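Local coordinates for putative major capsid protein (Cafeteriavirus-dependent mavirus, PDB 6G44), which probably builds the outer shell of the virophage capsid, its double jelly-roll subunits assembling as trimers, at residues Gly66-Gly71 / Trp273-Glu278; Ala110-Asn115 / Asn226-Ile231; Gln43-Val48 / Phe61-Gly66; Gln212-Lys217 / Asn289-Ser294. All blocks are in the same frame, centred on the assembly; numbering follows the deposited sequence.

How the contacts relate
Contacts 1, 2 and 3 all reach one curled antiparallel sheet, most likely of the first jelly roll, whereas contact 4 joins a loop of that half to strand 286-305, which pairs with strand 464-482 in another sheet. Contacts 2 and 3 are the closest pair, with centres about 10 Å apart, because strands 222-235 and 58-66 lie next to each other. Contact 1 follows contact 3 through the shared G66, their centres about 16 Å apart. Along the chain contact 3 closes first, and contact 2 lies wholly between the two segments of contact 1. Contact 4 crosses both of these and meets contact 1 through G71 and Q212, probably where the first jelly roll adjoins the start of the second.

Contact 1 of 4, residues Gly66-Gly71 / Trp273-Glu278; sequences GNLTGG and WVAPLE
L68 and W273 form an antiparallel hydrogen-bonded pair in the curled sheet of the double jelly-roll fold, where strand 68-69, just past a corner of the chain at N67, meets the end of strand 258-273. Two backbone bonds close the pair, L68 N to W273 O and W273 N to L68 O, each 2.9 Å long. The two residues of this bridge also pack their side chains together on the same face of the sheet. The leucine CB sits over the face of the indole, 3.9 Å from the centroid of the W273 six-membered ring and only 15° off the ring normal, a CH-pi contact. With CG beside the backbone N (chi1 -60°), the chain runs on across the indole, and CG itself passes 4.0 Å from W273 O. At the tip, CD1 comes within 3.6 Å of W273 NE1 and also packs on the methyl of A275. That indole NH is held by Y21 of the second subunit, and W23 of the same subunit packs on L68, so the bridge is part of the trimer interface. At the six-membered ring, CZ3 comes near G70 N, obliquely. Beside the pair, N67 and V274 run alongside in the same sense, and one water accepts hydrogen bonds from N67 ND2 at 2.7 Å and from A275 N at 3.2 Å.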
loop_
_atom_site.group_PDB
_atom_site.type_symbol
_atom_site.label_atom_id
_atom_site.label_comp_id
_atom_site.label_asym_id
_atom_site.label_seq_id
_atom_site.Cartn_x
_atom_site.Cartn_y
_atom_site.Cartn_z
ATOM N N GLY C 66 -9.290 -23.645 -30.129
ATOM C CA GLY C 66 -10.476 -24.348 -29.707
ATOM C C GLY C 66 -10.787 -24.141 -28.237
ATOM O O GLY C 66 -9.935 -23.661 -27.463
ATOM N N ASN C 67 -12.016 -24.465 -27.883
ATOM C CA ASN C 67 -12.420 -24.520 -26.471
ATOM C C ASN C 67 -12.184 -23.135 -25.808
ATOM O O ASN C 67 -12.545 -22.131 -26.407
ATOM C CB ASN C 67 -11.761 -25.722 -25.785
ATOM C CG ASN C 67 -12.198 -27.020 -26.407
ATOM O OD1 ASN C 67 -11.477 -27.604 -27.260
ATOM N ND2 ASN C 67 -13.393 -27.431 -26.068
ATOM N N LEU C 68 -11.599 -23.071 -24.604
ATOM C CA LEU C 68 -11.497 -21.785 -23.900
ATOM C C LEU C 68 -10.144 -21.135 -24.072
ATOM O O LEU C 68 -9.121 -21.794 -24.008
ATOM C CB LEU C 68 -11.791 -21.966 -22.418
ATOM C CG LEU C 68 -13.178 -22.519 -22.091
ATOM C CD1 LEU C 68 -13.389 -22.588 -20.574
ATOM C CD2 LEU C 68 -14.309 -21.770 -22.765
ATOM N N THR C 69 -10.162 -19.814 -24.248
ATOM C CA THR C 69 -8.957 -19.011 -24.400
ATOM C C THR C 69 -8.959 -17.902 -23.352
ATOM O O THR C 69 -9.984 -17.283 -23.108
ATOM C CB THR C 69 -8.888 -18.437 -25.840
ATOM O OG1 THR C 69 -8.717 -19.554 -26.742
ATOM C CG2 THR C 69 -7.727 -17.460 -26.034
ATOM N N GLY C 70 -7.796 -17.652 -22.763
ATOM C CA GLY C 70 -7.652 -16.591 -21.783
ATOM C C GLY C 70 -8.180 -15.249 -22.234
ATOM O O GLY C 70 -7.921 -14.819 -23.371
ATOM N N GLY C 71 -8.830 -14.532 -21.315
ATOM C CA GLY C 71 -9.459 -13.264 -21.645
ATOM C C GLY C 71 -8.516 -12.077 -21.709
ATOM O O GLY C 71 -8.920 -11.055 -22.266
ATOM N N TRP C 273 -7.512 -23.971 -22.955
ATOM C CA TRP C 273 -7.836 -25.186 -22.199
ATOM C C TRP C 273 -9.244 -25.639 -22.465
ATOM O O TRP C 273 -10.079 -24.890 -22.970
ATOM C CB TRP C 273 -7.578 -24.974 -20.682
ATOM C CG TRP C 273 -8.564 -24.074 -20.018
ATOM C CD1 TRP C 273 -9.613 -24.468 -19.243
ATOM C CD2 TRP C 273 -8.614 -22.634 -20.058
ATOM N NE1 TRP C 273 -10.309 -23.373 -18.791
ATOM C CE2 TRP C 273 -9.730 -22.235 -19.293
ATOM C CE3 TRP C 273 -7.818 -21.641 -20.652
ATOM C CZ2 TRP C 273 -10.075 -20.888 -19.113
ATOM C CZ3 TRP C 273 -8.173 -20.297 -20.471
ATOM C CH2 TRP C 273 -9.293 -19.944 -19.729
ATOM N N VAL C 274 -9.503 -26.905 -22.095
ATOM C CA VAL C 274 -10.813 -27.490 -22.200
ATOM C C VAL C 274 -11.560 -27.222 -20.909
ATOM O O VAL C 274 -11.014 -27.413 -19.808
ATOM C CB VAL C 274 -10.677 -29.005 -22.450
ATOM C CG1 VAL C 274 -12.033 -29.689 -22.408
ATOM C CG2 VAL C 274 -9.966 -29.273 -23.775
ATOM N N ALA C 275 -12.809 -26.809 -21.065
ATOM C CA ALA C 275 -13.665 -26.488 -19.931
ATOM C C ALA C 275 -13.775 -27.717 -19.034
ATOM O O ALA C 275 -13.965 -28.827 -19.522
ATOM C CB ALA C 275 -15.023 -26.033 -20.420
ATOM N N PRO C 276 -13.607 -27.526 -17.717
ATOM C CA PRO C 276 -13.720 -28.660 -16.791
ATOM C C PRO C 276 -15.136 -29.234 -16.703
ATOM O O PRO C 276 -16.142 -28.541 -16.928
ATOM C CB PRO C 276 -13.283 -28.050 -15.452
ATOM C CG PRO C 276 -13.710 -26.629 -15.552
ATOM C CD PRO C 276 -13.447 -26.241 -16.997
ATOM N N LEU C 277 -15.213 -30.535 -16.426
ATOM C CA LEU C 277 -16.510 -31.219 -16.302
ATOM C C LEU C 277 -17.465 -30.514 -15.328
ATOM O O LEU C 277 -18.669 -30.388 -15.565
ATOM C CB LEU C 277 -16.306 -32.643 -15.763
ATOM C CG LEU C 277 -15.799 -33.821 -16.574
ATOM C CD1 LEU C 277 -15.588 -34.999 -15.621
ATOM C CD2 LEU C 277 -16.801 -34.176 -17.667
ATOM N N GLU C 278 -16.906 -30.025 -14.230
ATOM C CA GLU C 278 -17.720 -29.537 -13.130
ATOM C C GLU C 278 -18.491 -28.251 -13.378
ATOM O O GLU C 278 -19.381 -27.922 -12.603
ATOM C CB GLU C 278 -16.851 -29.367 -11.891
ATOM C CG GLU C 278 -16.202 -30.647 -11.406
ATOM C CD GLU C 278 -14.760 -30.825 -11.839
ATOM O OE1 GLU C 278 -13.952 -31.372 -11.034
ATOM O OE2 GLU C 278 -14.410 -30.433 -12.982
HETATM O O HOH W 1 -14.438 -26.544 -23.752
#

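Contact 2 of 4, residues Ala110-Asn115 / Asn226-Ile231; sequences AVINMN and NTFKVI
N113 and K229 sit opposite each other in the middle of a regular antiparallel ladder, their strand axes 4.7 Å apart at closest approach. N113 N gives a nearly straight 2.8 Å bond to K229 O, and K229 N returns one to N113 O on a lone pair. V111 and I231 form the next hydrogen-bonded pair, while I112 with V230 and M114 with F228 are the non-hydrogen-bonded pairs between. On the face of I112, M114, F228 and V230 the side chains are apolar: I112 CG2 meets the edge of the F228 ring, I112 CG1 lies 4.2 Å from V230 CG2, and M114 CE approaches F228 CE1 obliquely, also at 4.2 Å. The other face is more polar. N113, its amide swung away from the backbone N (chi1 -177°), reaches along the sheet until OD1 is 3.4 Å from T227 CG2, and the same oxygen accepts a hydrogen bond from G116 N.

At the end of the ladder the side-chain amide of N115 joins its backbone N-H in extending the pairing. N115 N bonds to T227 O, while OD1 receives T227 N at 2.9 Å, so N115 grips both the N-H and the C=O of T227. A second shell fixes that amide, since N115 ND2 donates to the backbone oxygens of N224 and G486. P210 packs on I112 and M114 of the apolar face, and L65 of the adjoining strand 58-66 packs on F228. Strand 110-114 continues through N115 and G116 into strand 117-121, giving a beta-hairpin joined edge to edge with strand 222-235, as expected of an antiparallel jelly-roll sheet.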
loop_
_atom_site.group_PDB
_atom_site.type_symbol
_atom_site.label_atom_id
_atom_site.label_comp_id
_atom_site.label_asym_id
_atom_site.label_seq_id
_atom_site.Cartn_x
_atom_site.Cartn_y
_atom_site.Cartn_z
ATOM N N ALA C 110 -5.035 -1.355 -33.321
ATOM C CA ALA C 110 -5.125 -2.803 -33.321
ATOM C C ALA C 110 -6.492 -3.210 -33.837
ATOM O O ALA C 110 -7.509 -2.533 -33.590
ATOM C CB ALA C 110 -4.896 -3.327 -31.910
ATOM N N VAL C 111 -6.508 -4.320 -34.575
ATOM C CA VAL C 111 -7.741 -4.942 -35.002
ATOM C C VAL C 111 -7.737 -6.385 -34.527
ATOM O O VAL C 111 -6.810 -7.138 -34.811
ATOM C CB VAL C 111 -7.937 -4.895 -36.534
ATOM C CG1 VAL C 111 -9.243 -5.564 -36.910
ATOM C CG2 VAL C 111 -7.906 -3.452 -37.015
ATOM N N ILE C 112 -8.762 -6.751 -33.767
ATOM C CA ILE C 112 -8.951 -8.131 -33.346
ATOM C C ILE C 112 -10.165 -8.704 -34.076
ATOM O O ILE C 112 -11.199 -8.055 -34.157
ATOM C CB ILE C 112 -9.082 -8.243 -31.808
ATOM C CG1 ILE C 112 -7.771 -7.771 -31.160
ATOM C CG2 ILE C 112 -9.417 -9.691 -31.409
ATOM C CD1 ILE C 112 -7.756 -7.797 -29.632
ATOM N N ASN C 113 -9.985 -9.894 -34.648
ATOM C CA ASN C 113 -11.051 -10.644 -35.311
ATOM C C ASN C 113 -11.354 -11.881 -34.485
ATOM O O ASN C 113 -10.473 -12.728 -34.268
ATOM C CB ASN C 113 -10.590 -11.009 -36.723
ATOM C CG ASN C 113 -11.652 -11.733 -37.535
ATOM O OD1 ASN C 113 -12.422 -12.526 -37.017
ATOM N ND2 ASN C 113 -11.648 -11.491 -38.843
ATOM N N MET C 114 -12.571 -11.963 -33.991
ATOM C CA MET C 114 -13.100 -13.182 -33.380
ATOM C C MET C 114 -14.273 -13.686 -34.227
ATOM O O MET C 114 -15.312 -13.037 -34.308
ATOM C CB MET C 114 -13.519 -12.919 -31.934
ATOM C CG MET C 114 -12.332 -12.586 -31.047
ATOM S SD MET C 114 -12.890 -12.452 -29.322
ATOM C CE MET C 114 -11.302 -12.196 -28.501
ATOM N N ASN C 115 -14.096 -14.872 -34.799
ATOM C CA ASN C 115 -15.164 -15.522 -35.613
ATOM C C ASN C 115 -15.808 -14.609 -36.662
ATOM O O ASN C 115 -17.033 -14.628 -36.879
ATOM C CB ASN C 115 -16.187 -16.197 -34.696
ATOM C CG ASN C 115 -15.580 -17.347 -33.909
ATOM O OD1 ASN C 115 -14.481 -17.817 -34.234
ATOM N ND2 ASN C 115 -16.236 -17.736 -32.815
ATOM N N ASN C 226 -12.698 -19.887 -33.442
ATOM C CA ASN C 226 -12.417 -20.614 -34.656
ATOM C C ASN C 226 -11.782 -19.738 -35.741
ATOM O O ASN C 226 -11.003 -20.217 -36.547
ATOM C CB ASN C 226 -13.759 -21.241 -35.091
ATOM C CG ASN C 226 -13.614 -22.278 -36.146
ATOM O OD1 ASN C 226 -12.750 -23.153 -36.088
ATOM N ND2 ASN C 226 -14.450 -22.168 -37.132
ATOM N N THR C 227 -12.085 -18.434 -35.743
ATOM C CA THR C 227 -11.243 -17.425 -36.366
ATOM C C THR C 227 -10.711 -16.543 -35.240
ATOM O O THR C 227 -11.500 -16.066 -34.422
ATOM C CB THR C 227 -12.027 -16.559 -37.361
ATOM O OG1 THR C 227 -12.611 -17.413 -38.358
ATOM C CG2 THR C 227 -11.144 -15.550 -38.046
ATOM N N PHE C 228 -9.398 -16.356 -35.211
ATOM C CA PHE C 228 -8.787 -15.488 -34.183
ATOM C C PHE C 228 -7.587 -14.802 -34.802
ATOM O O PHE C 228 -6.571 -15.419 -35.059
ATOM C CB PHE C 228 -8.416 -16.310 -32.953
ATOM C CG PHE C 228 -7.848 -15.500 -31.790
ATOM C CD1 PHE C 228 -8.346 -14.220 -31.475
ATOM C CD2 PHE C 228 -6.859 -16.044 -30.997
ATOM C CE1 PHE C 228 -7.816 -13.502 -30.402
ATOM C CE2 PHE C 228 -6.334 -15.321 -29.914
ATOM C CZ PHE C 228 -6.830 -14.062 -29.627
ATOM N N LYS C 229 -7.744 -13.521 -35.100
ATOM C CA LYS C 229 -6.639 -12.741 -35.655
ATOM C C LYS C 229 -6.412 -11.517 -34.791
ATOM O O LYS C 229 -7.372 -10.908 -34.332
ATOM C CB LYS C 229 -6.892 -12.289 -37.104
ATOM C CG LYS C 229 -7.303 -13.419 -38.023
ATOM C CD LYS C 229 -7.567 -12.906 -39.444
ATOM C CE LYS C 229 -8.382 -13.903 -40.228
ATOM N NZ LYS C 229 -8.532 -13.449 -41.632
ATOM N N VAL C 230 -5.144 -11.177 -34.608
ATOM C CA VAL C 230 -4.762 -9.966 -33.866
ATOM C C VAL C 230 -3.795 -9.250 -34.795
ATOM O O VAL C 230 -2.692 -9.741 -35.043
ATOM C CB VAL C 230 -4.141 -10.286 -32.503
ATOM C CG1 VAL C 230 -3.606 -9.031 -31.820
ATOM C CG2 VAL C 230 -5.178 -10.982 -31.614
ATOM N N ILE C 231 -4.229 -8.090 -35.276
ATOM C CA ILE C 231 -3.478 -7.321 -36.280
ATOM C C ILE C 231 -3.024 -6.012 -35.644
ATOM O O ILE C 231 -3.873 -5.209 -35.211
ATOM C CB ILE C 231 -4.342 -7.055 -37.516
ATOM C CG1 ILE C 231 -4.861 -8.369 -38.111
ATOM C CG2 ILE C 231 -3.553 -6.291 -38.588
ATOM C CD1 ILE C 231 -6.169 -8.210 -38.863
#

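Contact 3 of 4, residues Gln43-Val48 / Phe61-Gly66; sequences QTIQPV and FNQPLG
I45 reaches across onto Q63, its CG2 branch 3.7 Å from Q63 CB, while the CD1 end of its longer branch comes 4.1 Å from Q63 CG and near L65 CD1. CG2 also touches the F61 ring at CD1, so a single isoleucine meets three residues of the segment F61-G66. I45 O and P47 N approach the F61 ring obliquely, I45 O being 3.3 Å from F61 CE1; P47 CD lies 3.8 Å from the same CE1, its ring running beside the phenylalanine. Q43 and L65 pass in opposite senses at one end of the contact, whereas at the other V48 CG1 touches N62 CB, 3.6 Å away.

The one side-chain hydrogen bond within the segments is local: Q63, bent at chi2 (60°), curls back so that NE2 donates a nearly straight 3.0 Å bond to P64 O, with the aliphatic CB and CG turned to I45. A water links the two segments, donating to Q46 O at 2.7 Å and accepting from N62 N at 2.8 Å. Strand 43-45 pairs with strand 258-273 and strand 58-66 with strand 222-235, within one jelly-roll sheet. The two segments run 136° apart, converging at P47 and F61 and diverging toward Q43 and L65. With no direct hydrogen bond between them, the contact rests on apolar branches and a water bridge.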
loop_
_atom_site.group_PDB
_atom_site.type_symbol
_atom_site.label_atom_id
_atom_site.label_comp_id
_atom_site.label_asym_id
_atom_site.label_seq_id
_atom_site.Cartn_x
_atom_site.Cartn_y
_atom_site.Cartn_z
ATOM N N GLN C 43 -0.372 -21.159 -24.731
ATOM C CA GLN C 43 0.070 -20.951 -26.117
ATOM C C GLN C 43 1.091 -19.830 -26.224
ATOM O O GLN C 43 0.905 -18.749 -25.655
ATOM C CB GLN C 43 -1.123 -20.624 -27.001
ATOM C CG GLN C 43 -2.264 -21.649 -26.976
ATOM C CD GLN C 43 -1.808 -23.007 -27.445
ATOM O OE1 GLN C 43 -1.411 -23.155 -28.605
ATOM N NE2 GLN C 43 -1.829 -24.007 -26.549
ATOM N N THR C 44 2.156 -20.084 -26.977
ATOM C CA THR C 44 3.076 -19.070 -27.440
ATOM C C THR C 44 2.912 -19.014 -28.956
ATOM O O THR C 44 3.279 -19.986 -29.653
ATOM C CB THR C 44 4.523 -19.383 -27.048
ATOM O OG1 THR C 44 4.646 -19.304 -25.610
ATOM C CG2 THR C 44 5.494 -18.368 -27.654
ATOM N N ILE C 45 2.352 -17.916 -29.453
ATOM C CA ILE C 45 1.896 -17.825 -30.850
ATOM C C ILE C 45 2.809 -16.886 -31.607
ATOM O O ILE C 45 2.945 -15.719 -31.252
ATOM C CB ILE C 45 0.449 -17.324 -30.924
ATOM C CG1 ILE C 45 -0.445 -18.263 -30.095
ATOM C CG2 ILE C 45 -0.056 -17.243 -32.369
ATOM C CD1 ILE C 45 -1.832 -17.776 -29.918
ATOM N N GLN C 46 3.384 -17.409 -32.684
ATOM C CA GLN C 46 4.259 -16.645 -33.557
ATOM C C GLN C 46 3.403 -15.865 -34.554
ATOM O O GLN C 46 2.321 -16.288 -34.889
ATOM C CB GLN C 46 5.196 -17.594 -34.324
ATOM C CG GLN C 46 5.933 -18.635 -33.476
ATOM C CD GLN C 46 7.050 -18.031 -32.649
ATOM O OE1 GLN C 46 7.797 -17.189 -33.151
ATOM N NE2 GLN C 46 7.186 -18.465 -31.374
ATOM N N PRO C 47 3.907 -14.722 -35.044
ATOM C CA PRO C 47 3.173 -14.002 -36.083
ATOM C C PRO C 47 3.248 -14.773 -37.424
ATOM O O PRO C 47 4.060 -15.684 -37.575
ATOM C CB PRO C 47 3.898 -12.671 -36.174
ATOM C CG PRO C 47 5.212 -12.894 -35.609
ATOM C CD PRO C 47 5.142 -14.031 -34.660
ATOM N N VAL C 48 2.400 -14.366 -38.346
ATOM C CA VAL C 48 2.289 -15.082 -39.642
ATOM C C VAL C 48 3.540 -14.944 -40.499
ATOM O O VAL C 48 3.774 -15.807 -41.365
ATOM C CB VAL C 48 1.080 -14.640 -40.443
ATOM C CG1 VAL C 48 -0.208 -14.979 -39.716
ATOM C CG2 VAL C 48 1.177 -13.176 -40.845
ATOM N N PHE C 61 -1.085 -11.868 -35.987
ATOM C CA PHE C 61 -1.245 -13.206 -35.427
ATOM C C PHE C 61 -2.531 -13.792 -35.982
ATOM O O PHE C 61 -3.570 -13.127 -36.019
ATOM C CB PHE C 61 -1.291 -13.170 -33.884
ATOM C CG PHE C 61 -0.069 -12.571 -33.273
ATOM C CD1 PHE C 61 1.068 -13.314 -33.063
ATOM C CD2 PHE C 61 -0.043 -11.212 -32.974
ATOM C CE1 PHE C 61 2.205 -12.743 -32.548
ATOM C CE2 PHE C 61 1.091 -10.637 -32.464
ATOM C CZ PHE C 61 2.220 -11.401 -32.245
ATOM N N ASN C 62 -2.452 -15.044 -36.447
ATOM C CA ASN C 62 -3.629 -15.713 -37.025
ATOM C C ASN C 62 -3.557 -17.129 -36.518
ATOM O O ASN C 62 -2.772 -17.935 -36.986
ATOM C CB ASN C 62 -3.584 -15.635 -38.562
ATOM C CG ASN C 62 -4.797 -16.256 -39.217
ATOM O OD1 ASN C 62 -5.421 -17.151 -38.677
ATOM N ND2 ASN C 62 -5.131 -15.776 -40.415
ATOM N N GLN C 63 -4.368 -17.411 -35.507
ATOM C CA GLN C 63 -4.294 -18.695 -34.829
ATOM C C GLN C 63 -5.655 -19.086 -34.259
ATOM O O GLN C 63 -5.998 -18.749 -33.122
ATOM C CB GLN C 63 -3.220 -18.691 -33.733
ATOM C CG GLN C 63 -3.071 -20.045 -33.050
ATOM C CD GLN C 63 -2.686 -21.106 -34.059
ATOM O OE1 GLN C 63 -1.552 -21.117 -34.540
ATOM N NE2 GLN C 63 -3.621 -21.999 -34.394
ATOM N N PRO C 64 -6.446 -19.847 -35.026
ATOM C CA PRO C 64 -7.641 -20.431 -34.442
ATOM C C PRO C 64 -7.319 -21.226 -33.156
ATOM O O PRO C 64 -6.302 -21.944 -33.111
ATOM C CB PRO C 64 -8.141 -21.354 -35.557
ATOM C CG PRO C 64 -7.641 -20.700 -36.812
ATOM C CD PRO C 64 -6.265 -20.265 -36.447
ATOM N N LEU C 65 -8.202 -21.109 -32.156
ATOM C CA LEU C 65 -8.022 -21.785 -30.880
ATOM C C LEU C 65 -9.342 -22.374 -30.460
ATOM O O LEU C 65 -10.354 -21.712 -30.413
ATOM C CB LEU C 65 -7.494 -20.815 -29.805
ATOM C CG LEU C 65 -6.063 -20.307 -29.954
ATOM C CD1 LEU C 65 -5.805 -19.215 -28.902
ATOM C CD2 LEU C 65 -5.027 -21.387 -29.890
ATOM N N GLY C 66 -9.290 -23.645 -30.129
ATOM C CA GLY C 66 -10.476 -24.348 -29.707
ATOM C C GLY C 66 -10.787 -24.141 -28.237
ATOM O O GLY C 66 -9.935 -23.661 -27.463
HETATM O O HOH W 2 0.006 -16.456 -36.300
#

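Contact 4 of 4, residues Gln212-Lys217 / Asn289-Ser294; sequences QYKNIK and NTPLIS
Q212 NE2 is gripped from two directions, by N289 O across the contact at 3.2 Å and by the backbone oxygen of P210 next door. The bond to N289 approaches from above the carbonyl plane, about 38° out of it, and the same amide nitrogen packs against the T290 methyl. On the other side of the amide, OE1 is joined to N289 N by a water 2.7 Å from OE1, so both ends of the glutamine amide reach the backbone of N289. Its chain, bent at chi2 (-66°), is what turns the amide toward that residue.

A second water repeats the theme of indirect coupling: it accepts from Y213 OH and donates to P291 O, each at 2.7 Å, and it lies in the plane of the Y213 ring, at its edge. K214 adds an apolar touch, with CD 4.1 Å from P291 CG. This is a largely polar, water-bridged junction, probably where the two jelly rolls meet. The turn Q212-N215 sits in the loop between strands 195-205 and 222-235, beside helix 123-130, where H130 meets the Y213 ring edge-to-face. The partner lies on strand 286-305, whose I293 packs on L126 and L129 of that helix and which pairs with strand 464-482.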
loop_
_atom_site.group_PDB
_atom_site.type_symbol
_atom_site.label_atom_id
_atom_site.label_comp_id
_atom_site.label_asym_id
_atom_site.label_seq_id
_atom_site.Cartn_x
_atom_site.Cartn_y
_atom_site.Cartn_z
ATOM N N GLN C 212 -9.764 -8.348 -21.842
ATOM C CA GLN C 212 -10.218 -8.109 -20.461
ATOM C C GLN C 212 -9.084 -7.540 -19.601
ATOM O O GLN C 212 -8.752 -8.055 -18.520
ATOM C CB GLN C 212 -10.817 -9.384 -19.924
ATOM C CG GLN C 212 -12.021 -9.852 -20.731
ATOM C CD GLN C 212 -13.169 -8.893 -20.624
ATOM O OE1 GLN C 212 -13.817 -8.836 -19.562
ATOM N NE2 GLN C 212 -13.447 -8.122 -21.690
ATOM N N TYR C 213 -8.515 -6.436 -20.080
ATOM C CA TYR C 213 -7.313 -5.820 -19.490
ATOM C C TYR C 213 -7.591 -5.145 -18.154
ATOM O O TYR C 213 -6.642 -4.719 -17.466
ATOM C CB TYR C 213 -6.649 -4.820 -20.479
ATOM C CG TYR C 213 -7.560 -3.697 -20.881
ATOM C CD1 TYR C 213 -7.659 -2.548 -20.100
ATOM C CD2 TYR C 213 -8.326 -3.764 -22.045
ATOM C CE1 TYR C 213 -8.531 -1.533 -20.435
ATOM C CE2 TYR C 213 -9.187 -2.744 -22.398
ATOM C CZ TYR C 213 -9.292 -1.630 -21.576
ATOM O OH TYR C 213 -10.143 -0.595 -21.888
ATOM N N LYS C 214 -8.857 -5.000 -17.780
ATOM C CA LYS C 214 -9.194 -4.443 -16.471
ATOM C C LYS C 214 -9.284 -5.528 -15.399
ATOM O O LYS C 214 -9.422 -5.194 -14.219
ATOM C CB LYS C 214 -10.503 -3.650 -16.548
ATOM C CG LYS C 214 -10.453 -2.445 -17.493
ATOM C CD LYS C 214 -11.832 -1.941 -17.914
ATOM C CE LYS C 214 -12.739 -1.533 -16.760
ATOM N NZ LYS C 214 -12.379 -0.224 -16.159
ATOM N N ASN C 215 -9.228 -6.809 -15.785
ATOM C CA ASN C 215 -9.409 -7.948 -14.898
ATOM C C ASN C 215 -8.306 -8.982 -15.179
ATOM O O ASN C 215 -8.626 -10.106 -15.522
ATOM C CB ASN C 215 -10.805 -8.576 -15.140
ATOM C CG ASN C 215 -11.957 -7.607 -14.881
ATOM O OD1 ASN C 215 -12.408 -6.889 -15.778
ATOM N ND2 ASN C 215 -12.457 -7.607 -13.656
ATOM N N ILE C 216 -7.037 -8.615 -15.058
ATOM C CA ILE C 216 -5.953 -9.504 -15.413
ATOM C C ILE C 216 -5.829 -10.741 -14.516
ATOM O O ILE C 216 -5.483 -11.813 -15.003
ATOM C CB ILE C 216 -4.647 -8.708 -15.523
ATOM C CG1 ILE C 216 -4.769 -7.762 -16.742
ATOM C CG2 ILE C 216 -3.437 -9.634 -15.639
ATOM C CD1 ILE C 216 -3.855 -6.579 -16.694
ATOM N N LYS C 217 -6.178 -10.629 -13.233
ATOM C CA LYS C 217 -6.045 -11.809 -12.354
ATOM C C LYS C 217 -7.029 -12.909 -12.736
ATOM O O LYS C 217 -6.648 -14.102 -12.794
ATOM C CB LYS C 217 -6.201 -11.463 -10.859
ATOM C CG LYS C 217 -6.134 -12.708 -9.964
ATOM C CD LYS C 217 -5.957 -12.431 -8.478
ATOM C CE LYS C 217 -6.172 -13.709 -7.663
ATOM N NZ LYS C 217 -5.200 -14.801 -7.998
ATOM N N ASN C 289 -17.674 -7.049 -20.705
ATOM C CA ASN C 289 -17.582 -5.602 -20.554
ATOM C C ASN C 289 -16.377 -5.141 -21.388
ATOM O O ASN C 289 -15.254 -5.582 -21.163
ATOM C CB ASN C 289 -17.368 -5.273 -19.059
ATOM C CG ASN C 289 -17.689 -3.832 -18.721
ATOM O OD1 ASN C 289 -17.878 -3.018 -19.578
ATOM N ND2 ASN C 289 -17.844 -3.560 -17.434
ATOM N N THR C 290 -16.629 -4.311 -22.398
ATOM C CA THR C 290 -15.611 -3.896 -23.361
ATOM C C THR C 290 -15.771 -2.403 -23.650
ATOM O O THR C 290 -16.222 -2.020 -24.727
ATOM C CB THR C 290 -15.687 -4.740 -24.668
ATOM O OG1 THR C 290 -17.004 -4.641 -25.207
ATOM C CG2 THR C 290 -15.354 -6.174 -24.379
ATOM N N PRO C 291 -15.370 -1.548 -22.688
ATOM C CA PRO C 291 -15.563 -0.096 -22.838
ATOM C C PRO C 291 -15.027 0.470 -24.135
ATOM O O PRO C 291 -13.998 0.017 -24.621
ATOM C CB PRO C 291 -14.789 0.491 -21.657
ATOM C CG PRO C 291 -14.555 -0.615 -20.703
ATOM C CD PRO C 291 -14.658 -1.906 -21.443
ATOM N N LEU C 292 -15.737 1.455 -24.686
ATOM C CA LEU C 292 -15.335 2.098 -25.938
ATOM C C LEU C 292 -14.811 3.515 -25.658
ATOM O O LEU C 292 -15.539 4.374 -25.180
ATOM C CB LEU C 292 -16.545 2.157 -26.877
ATOM C CG LEU C 292 -16.293 2.731 -28.259
ATOM C CD1 LEU C 292 -15.320 1.861 -29.040
ATOM C CD2 LEU C 292 -17.638 2.832 -28.968
ATOM N N ILE C 293 -13.540 3.732 -25.925
ATOM C CA ILE C 293 -12.887 5.026 -25.692
ATOM C C ILE C 293 -12.703 5.671 -27.047
ATOM O O ILE C 293 -12.146 5.035 -27.970
ATOM C CB ILE C 293 -11.525 4.858 -25.001
ATOM C CG1 ILE C 293 -11.689 4.388 -23.548
ATOM C CG2 ILE C 293 -10.770 6.181 -24.990
ATOM C CD1 ILE C 293 -12.208 2.985 -23.303
ATOM N N SER C 294 -13.118 6.926 -27.169
ATOM C CA SER C 294 -13.138 7.655 -28.452
ATOM C C SER C 294 -12.656 9.075 -28.247
ATOM O O SER C 294 -13.035 9.683 -27.263
ATOM C CB SER C 294 -14.572 7.741 -28.994
ATOM O OG SER C 294 -15.162 6.469 -29.186
HETATM O O HOH W 3 -16.390 -8.724 -18.760
HETATM O O HOH W 4 -11.733 -1.347 -23.988
#